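Long-range contact in esterase (Alcaligenes sp., PDB 1QLW), which probably hydrolyses carboxylic esters, as a bacterial esterase of the alpha/beta hydrolase fold: residues Q18-T29 / T44-Q55. Sequence-based numbering, arbitrary orientation.
Sequences QGSFFVGGRDVT and TVTVDQMYVRYQ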
ATOM      1  N   GLN A  18      -8.181  13.988   4.812  1.00 17.28           N
ATOM      2  CA  GLN A  18      -7.554  12.811   4.246  1.00 15.08           C
ATOM      3  C   GLN A  18      -7.220  11.877   5.408  1.00 14.05           C
ATOM      4  O   GLN A  18      -7.080  12.317   6.551  1.00 14.93           O
ATOM      5  CB  GLN A  18      -6.293  13.073   3.436  1.00 20.13           C
ATOM      6  CG  GLN A  18      -5.000  13.397   4.137  1.00 22.95           C
ATOM      7  CD  GLN A  18      -3.769  13.591   3.283  1.00 25.11           C
ATOM      8  OE1 GLN A  18      -2.617  13.559   3.767  1.00 27.61           O
ATOM      9  NE2 GLN A  18      -3.990  13.788   1.990  1.00 23.85           N
ATOM     10  N   GLY A  19      -7.053  10.609   5.086  1.00 13.15           N
ATOM     11  CA  GLY A  19      -6.687   9.671   6.133  1.00 13.38           C
ATOM     12  C   GLY A  19      -6.714   8.246   5.605  1.00 12.32           C
ATOM     13  O   GLY A  19      -6.931   7.981   4.415  1.00 11.99           O
ATOM     14  N   SER A  20      -6.572   7.335   6.550  1.00 12.51           N
ATOM     15  CA  SER A  20      -6.490   5.916   6.273  1.00 12.70           C
ATOM     16  C   SER A  20      -7.068   5.134   7.436  1.00 12.49           C
ATOM     17  O   SER A  20      -6.949   5.576   8.594  1.00 13.91           O
ATOM     18  CB  SER A  20      -5.008   5.479   6.168  1.00 15.82           C
ATOM     19  OG  SER A  20      -4.351   6.225   5.187  1.00 17.30           O
ATOM     20  N   PHE A  21      -7.651   3.982   7.133  1.00 12.73           N
ATOM     21  CA  PHE A  21      -8.189   3.111   8.169  1.00 12.73           C
ATOM     22  C   PHE A  21      -8.333   1.713   7.553  1.00 11.86           C
ATOM     23  O   PHE A  21      -8.119   1.548   6.346  1.00 13.17           O
ATOM     24  CB  PHE A  21      -9.514   3.607   8.734  1.00 13.24           C
ATOM     25  CG  PHE A  21     -10.623   3.791   7.742  1.00 13.69           C
ATOM     26  CD1 PHE A  21     -10.785   4.983   7.048  1.00 15.82           C
ATOM     27  CD2 PHE A  21     -11.510   2.771   7.454  1.00 15.38           C
ATOM     28  CE1 PHE A  21     -11.825   5.165   6.153  1.00 17.01           C
ATOM     29  CE2 PHE A  21     -12.545   2.923   6.545  1.00 16.84           C
ATOM     30  CZ  PHE A  21     -12.697   4.127   5.900  1.00 15.92           C
ATOM     31  N   PHE A  22      -8.715   0.764   8.393  1.00 12.20           N
ATOM     32  CA  PHE A  22      -8.969  -0.581   7.918  1.00 12.03           C
ATOM     33  C   PHE A  22     -10.399  -0.979   8.212  1.00 12.85           C
ATOM     34  O   PHE A  22     -11.024  -0.512   9.171  1.00 14.78           O
ATOM     35  CB  PHE A  22      -8.050  -1.612   8.617  1.00 12.74           C
ATOM     36  CG  PHE A  22      -6.653  -1.531   8.064  1.00 12.32           C
ATOM     37  CD1 PHE A  22      -5.758  -0.551   8.477  1.00 13.34           C
ATOM     38  CD2 PHE A  22      -6.226  -2.439   7.101  1.00 13.12           C
ATOM     39  CE1 PHE A  22      -4.502  -0.478   7.907  1.00 15.21           C
ATOM     40  CE2 PHE A  22      -4.965  -2.384   6.559  1.00 14.08           C
ATOM     41  CZ  PHE A  22      -4.093  -1.389   6.963  1.00 15.06           C
ATOM     42  N   VAL A  23     -10.922  -1.872   7.376  1.00 12.74           N
ATOM     43  CA  VAL A  23     -12.244  -2.439   7.555  1.00 13.32           C
ATOM     44  C   VAL A  23     -12.101  -3.950   7.748  1.00 13.13           C
ATOM     45  O   VAL A  23     -11.412  -4.641   7.003  1.00 14.70           O
ATOM     46  CB  VAL A  23     -13.113  -2.193   6.306  1.00 14.24           C
ATOM     47  CG1 VAL A  23     -14.448  -2.888   6.434  1.00 14.87           C
ATOM     48  CG2 VAL A  23     -13.238  -0.691   6.097  1.00 15.79           C
ATOM     49  N   GLY A  24     -12.789  -4.461   8.772  1.00 14.25           N
ATOM     50  CA  GLY A  24     -12.904  -5.894   8.936  1.00 15.18           C
ATOM     51  C   GLY A  24     -11.663  -6.558   9.502  1.00 15.13           C
ATOM     52  O   GLY A  24     -10.866  -5.981  10.247  1.00 17.01           O
ATOM     53  N   GLY A  25     -11.540  -7.834   9.158  1.00 16.42           N
ATOM     54  CA  GLY A  25     -10.486  -8.697   9.696  1.00 18.40           C
ATOM     55  C   GLY A  25     -11.078  -9.725  10.663  1.00 18.64           C
ATOM     56  O   GLY A  25     -12.172  -9.593  11.201  1.00 20.71           O
ATOM     57  N   ARG A  26     -10.307 -10.795  10.819  1.00 17.89           N
ATOM     58  CA  ARG A  26     -10.600 -11.871  11.755  1.00 18.87           C
ATOM     59  C   ARG A  26      -9.294 -12.220  12.464  1.00 17.37           C
ATOM     60  O   ARG A  26      -8.210 -12.100  11.885  1.00 16.77           O
ATOM     61  CB  ARG A  26     -11.162 -13.092  11.015  1.00 20.83           C
ATOM     62  CG  ARG A  26     -10.266 -13.824  10.054  1.00 22.64           C
ATOM     63  CD  ARG A  26     -10.974 -14.946   9.274  1.00 25.32           C
ATOM     64  NE  ARG A  26     -10.044 -15.542   8.312  1.00 27.86           N
ATOM     65  CZ  ARG A  26      -9.297 -16.615   8.469  1.00 29.70           C
ATOM     66  NH1 ARG A  26      -9.418 -17.306   9.599  1.00 30.10           N
ATOM     67  NH2 ARG A  26      -8.410 -16.980   7.555  1.00 31.80           N
ATOM     68  N   ASP A  27      -9.404 -12.654  13.721  1.00 18.13           N
ATOM     69  CA  ASP A  27      -8.229 -13.051  14.483  1.00 18.16           C
ATOM     70  C   ASP A  27      -7.995 -14.546  14.315  1.00 18.90           C
ATOM     71  O   ASP A  27      -8.920 -15.364  14.356  1.00 23.15           O
ATOM     72  CB  ASP A  27      -8.367 -12.620  15.950  1.00 20.94           C
ATOM     73  CG  ASP A  27      -8.106 -11.114  16.091  1.00 23.11           C
ATOM     74  OD1 ASP A  27      -7.861 -10.426  15.074  1.00 26.68           O
ATOM     75  OD2 ASP A  27      -8.155 -10.610  17.232  1.00 27.86           O
ATOM     76  N   VAL A  28      -6.750 -14.911  14.077  1.00 17.82           N
ATOM     77  CA  VAL A  28      -6.292 -16.268  13.853  1.00 19.15           C
ATOM     78  C   VAL A  28      -5.212 -16.586  14.886  1.00 17.40           C
ATOM     79  O   VAL A  28      -4.255 -15.825  15.022  1.00 17.56           O
ATOM     80  CB  VAL A  28      -5.673 -16.424  12.436  1.00 22.10           C
ATOM     81  CG1 VAL A  28      -4.954 -17.756  12.256  1.00 25.02           C
ATOM     82  CG2 VAL A  28      -6.743 -16.288  11.359  1.00 24.91           C
ATOM     83  N   THR A  29      -5.355 -17.716  15.564  1.00 17.64           N
ATOM     84  CA  THR A  29      -4.306 -18.185  16.464  1.00 18.31           C
ATOM     85  C   THR A  29      -3.418 -19.138  15.676  1.00 17.56           C
ATOM     86  O   THR A  29      -3.920 -20.125  15.114  1.00 22.61           O
ATOM     87  CB  THR A  29      -4.895 -18.922  17.682  1.00 22.62           C
ATOM     88  OG1 THR A  29      -5.777 -18.020  18.355  1.00 27.56           O
ATOM     89  CG2 THR A  29      -3.819 -19.412  18.634  1.00 24.83           C
ATOM     90  N   THR A  44      -1.453 -14.555  18.026  1.00 15.01           N
ATOM     91  CA  THR A  44      -2.682 -14.218  17.329  1.00 15.84           C
ATOM     92  C   THR A  44      -2.414 -13.095  16.344  1.00 14.12           C
ATOM     93  O   THR A  44      -1.818 -12.077  16.702  1.00 15.33           O
ATOM     94  CB  THR A  44      -3.717 -13.716  18.352  1.00 18.12           C
ATOM     95  OG1 THR A  44      -3.826 -14.651  19.418  1.00 22.41           O
ATOM     96  CG2 THR A  44      -5.083 -13.524  17.716  1.00 19.31           C
ATOM     97  N   VAL A  45      -2.877 -13.269  15.110  1.00 13.69           N
ATOM     98  CA  VAL A  45      -2.749 -12.236  14.088  1.00 13.55           C
ATOM     99  C   VAL A  45      -4.139 -11.886  13.561  1.00 13.80           C
ATOM    100  O   VAL A  45      -5.029 -12.727  13.538  1.00 16.09           O
ATOM    101  CB  VAL A  45      -1.796 -12.585  12.929  1.00 14.40           C
ATOM    102  CG1 VAL A  45      -0.352 -12.634  13.433  1.00 15.88           C
ATOM    103  CG2 VAL A  45      -2.207 -13.893  12.261  1.00 15.79           C
ATOM    104  N   THR A  46      -4.251 -10.679  13.013  1.00 13.42           N
ATOM    105  CA  THR A  46      -5.474 -10.261  12.310  1.00 13.21           C
ATOM    106  C   THR A  46      -5.222 -10.387  10.820  1.00 12.40           C
ATOM    107  O   THR A  46      -4.230  -9.854  10.305  1.00 13.84           O
ATOM    108  CB  THR A  46      -5.809  -8.810  12.671  1.00 13.66           C
ATOM    109  OG1 THR A  46      -5.918  -8.699  14.098  1.00 15.23           O
ATOM    110  CG2 THR A  46      -7.113  -8.368  12.027  1.00 14.62           C
ATOM    111  N   VAL A  47      -6.140 -11.050  10.121  1.00 13.45           N
ATOM    112  CA  VAL A  47      -6.037 -11.245   8.672  1.00 13.90           C
ATOM    113  C   VAL A  47      -7.394 -10.953   8.028  1.00 13.68           C
ATOM    114  O   VAL A  47      -8.412 -10.875   8.713  1.00 15.08           O
ATOM    115  CB  VAL A  47      -5.539 -12.635   8.266  1.00 17.98           C
ATOM    116  CG1 VAL A  47      -4.154 -12.932   8.820  1.00 20.43           C
ATOM    117  CG2 VAL A  47      -6.541 -13.666   8.736  1.00 21.16           C
ATOM    118  N   ASP A  48      -7.393 -10.711   6.729  1.00 13.77           N
ATOM    119  CA  ASP A  48      -8.561 -10.431   5.897  1.00 14.53           C
ATOM    120  C   ASP A  48      -9.072  -8.991   5.957  1.00 13.01           C
ATOM    121  O   ASP A  48      -9.957  -8.644   5.169  1.00 14.68           O
ATOM    122  CB  ASP A  48      -9.713 -11.398   6.133  1.00 16.35           C
ATOM    123  CG  ASP A  48      -9.457 -12.832   5.710  1.00 19.25           C
ATOM    124  OD1 ASP A  48      -8.521 -13.099   4.942  1.00 22.21           O
ATOM    125  OD2 ASP A  48     -10.219 -13.686   6.206  1.00 24.52           O
ATOM    126  N   GLN A  49      -8.490  -8.149   6.799  1.00 12.08           N
ATOM    127  CA  GLN A  49      -8.843  -6.746   6.855  1.00 11.66           C
ATOM    128  C   GLN A  49      -8.470  -6.053   5.541  1.00 11.56           C
ATOM    129  O   GLN A  49      -7.545  -6.451   4.832  1.00 14.33           O
ATOM    130  CB  GLN A  49      -8.121  -6.059   8.028  1.00 12.58           C
ATOM    131  CG  GLN A  49      -6.592  -6.049   7.953  1.00 12.70           C
ATOM    132  CD  GLN A  49      -5.973  -7.249   8.615  1.00 13.26           C
ATOM    133  OE1 GLN A  49      -6.541  -8.328   8.642  1.00 15.32           O
ATOM    134  NE2 GLN A  49      -4.813  -7.120   9.243  1.00 12.52           N
ATOM    135  N   MET A  50      -9.145  -4.934   5.277  1.00 11.56           N
ATOM    136  CA  MET A  50      -8.985  -4.183   4.026  1.00 11.52           C
ATOM    137  C   MET A  50      -8.490  -2.769   4.319  1.00 11.30           C
ATOM    138  O   MET A  50      -9.180  -2.008   5.029  1.00 11.90           O
ATOM    139  CB  MET A  50     -10.339  -4.139   3.301  1.00 13.17           C
ATOM    140  CG  MET A  50     -10.344  -3.313   2.026  1.00 13.10           C
ATOM    141  SD  MET A  50     -11.953  -3.371   1.209  1.00 12.88           S
ATOM    142  CE  MET A  50     -12.902  -2.217   2.210  1.00 14.14           C
ATOM    143  N   TYR A  51      -7.345  -2.410   3.767  1.00 11.42           N
ATOM    144  CA  TYR A  51      -6.809  -1.048   3.839  1.00 11.28           C
ATOM    145  C   TYR A  51      -7.645  -0.095   2.998  1.00 10.31           C
ATOM    146  O   TYR A  51      -7.995  -0.405   1.853  1.00 10.96           O
ATOM    147  CB  TYR A  51      -5.395  -1.061   3.263  1.00 11.35           C
ATOM    148  CG  TYR A  51      -4.740   0.298   3.115  1.00 11.26           C
ATOM    149  CD1 TYR A  51      -4.287   1.006   4.235  1.00 11.90           C
ATOM    150  CD2 TYR A  51      -4.566   0.870   1.871  1.00 11.48           C
ATOM    151  CE1 TYR A  51      -3.685   2.239   4.090  1.00 12.50           C
ATOM    152  CE2 TYR A  51      -3.955   2.105   1.730  1.00 12.13           C
ATOM    153  CZ  TYR A  51      -3.494   2.784   2.849  1.00 12.15           C
ATOM    154  OH  TYR A  51      -2.862   3.997   2.651  1.00 13.37           O
ATOM    155  N   VAL A  52      -7.917   1.079   3.553  1.00 10.99           N
ATOM    156  CA  VAL A  52      -8.671   2.123   2.886  1.00 11.26           C
ATOM    157  C   VAL A  52      -7.957   3.464   3.063  1.00 11.01           C
ATOM    158  O   VAL A  52      -7.732   3.889   4.200  1.00 12.76           O
ATOM    159  CB  VAL A  52     -10.103   2.248   3.441  1.00 12.63           C
ATOM    160  CG1 VAL A  52     -10.901   3.256   2.619  1.00 15.18           C
ATOM    161  CG2 VAL A  52     -10.809   0.894   3.490  1.00 13.47           C
ATOM    162  N   ARG A  53      -7.650   4.142   1.966  1.00 11.10           N
ATOM    163  CA  ARG A  53      -7.092   5.496   1.987  1.00 11.73           C
ATOM    164  C   ARG A  53      -8.166   6.423   1.448  1.00 12.05           C
ATOM    165  O   ARG A  53      -8.696   6.178   0.355  1.00 13.35           O
ATOM    166  CB  ARG A  53      -5.845   5.587   1.112  1.00 14.63           C
ATOM    167  CG  ARG A  53      -5.266   6.989   1.015  1.00 17.42           C
ATOM    168  CD  ARG A  53      -4.692   7.443   2.305  1.00 18.80           C
ATOM    169  NE  ARG A  53      -3.835   8.611   2.110  1.00 20.48           N
ATOM    170  CZ  ARG A  53      -3.294   9.302   3.099  1.00 20.91           C
ATOM    171  NH1 ARG A  53      -3.583   8.890   4.325  1.00 20.22           N
ATOM    172  NH2 ARG A  53      -2.504  10.345   2.881  1.00 22.29           N
ATOM    173  N   TYR A  54      -8.528   7.472   2.175  1.00 12.63           N
ATOM    174  CA  TYR A  54      -9.577   8.395   1.756  1.00 13.23           C
ATOM    175  C   TYR A  54      -9.009   9.806   1.592  1.00 13.26           C
ATOM    176  O   TYR A  54      -8.104  10.260   2.303  1.00 13.19           O
ATOM    177  CB  TYR A  54     -10.758   8.386   2.739  1.00 15.43           C
ATOM    178  CG  TYR A  54     -10.524   8.975   4.107  1.00 15.78           C
ATOM    179  CD1 TYR A  54     -10.730  10.332   4.343  1.00 17.07           C
ATOM    180  CD2 TYR A  54     -10.112   8.191   5.183  1.00 17.19           C
ATOM    181  CE1 TYR A  54     -10.524  10.883   5.594  1.00 19.12           C
ATOM    182  CE2 TYR A  54      -9.913   8.752   6.435  1.00 19.22           C
ATOM    183  CZ  TYR A  54     -10.102  10.097   6.644  1.00 19.46           C
ATOM    184  OH  TYR A  54      -9.867  10.626   7.892  1.00 23.34           O
ATOM    185  N   GLN A  55      -9.596  10.511   0.622  1.00 12.66           N
ATOM    186  CA  GLN A  55      -9.320  11.923   0.388  1.00 13.11           C
ATOM    187  C   GLN A  55     -10.669  12.590   0.135  1.00 12.37           C
ATOM    188  O   GLN A  55     -11.479  12.074  -0.637  1.00 12.99           O
ATOM    189  CB  GLN A  55      -8.321  12.117  -0.739  1.00 16.66           C
ATOM    190  CG  GLN A  55      -6.929  11.667  -0.313  1.00 20.45           C
ATOM    191  CD  GLN A  55      -5.770  12.013  -1.184  1.00 24.02           C
ATOM    192  OE1 GLN A  55      -4.890  12.815  -0.847  1.00 26.51           O
ATOM    193  NE2 GLN A  55      -5.758  11.375  -2.335  1.00 24.74           N
TER
HETATM  194  O   HOH W   1      -8.756 -15.820   4.405  1.00 36.61           O
HETATM  195  O   HOH W   2      -6.138 -15.589  20.461  1.00 49.22           O
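Phe21 lies alongside Val52, with Val52 CB over one face of its ring, 4.1 Å from the ring centroid. This is a CH-pi contact. Val52 CG2 also meets Val23 CG2 at 3.9 Å. Phe21 CG sits between the backbone N and the carbonyl carbon (chi1 58°), which brings the ring over the neighbouring strand. There its rim meets the rim of Tyr54, the planes 47° apart. The Tyr54 ring lies flat over the Gly19 backbone, and Gly19 CA is 3.7 Å from its centroid. Having no side chain lets Gly19 come this close. Phe21, Val23 and Met50 also pack on helix 185-197.

Phe22 and Tyr51 lie on the other face of the sheet, where Phe22 CE2 touches Tyr51 CB at 3.6 Å. Farther along that face, Arg53 bends at chi2 to bring its guanidinium over Gly19 N. Its NH1 donates to Ser20 OG at 2.9 Å, and its NH2 forms a salt bridge with Asp89 of the second subunit. Replacing Arg53 by alanine is likely to leave that Asp89 without this charged mate and Ser20 OG without this donor. Ser20 OG also bonds Glu79 of the second subunit.

Beyond the break at Gly24 and Gly25, Arg26 NE forms a salt bridge with Asp48 OD2 at 2.8 Å. The oxygen lies in the guanidinium plane, but the donor stands 43° out of the carboxylate plane. Val47 CG2 covers one guanidinium face. On the opposite sheet face, Thr46 OG1 donates to Asp27 OD1 at 2.8 Å.

Paired backbone bonds join both halves into a long antiparallel ladder. Residues 50-55 also pair with strand 99-103, so the 18-23/50-55 half forms the antiparallel edge of an alpha/beta hydrolase sheet. The other half extends beyond it to the second subunit.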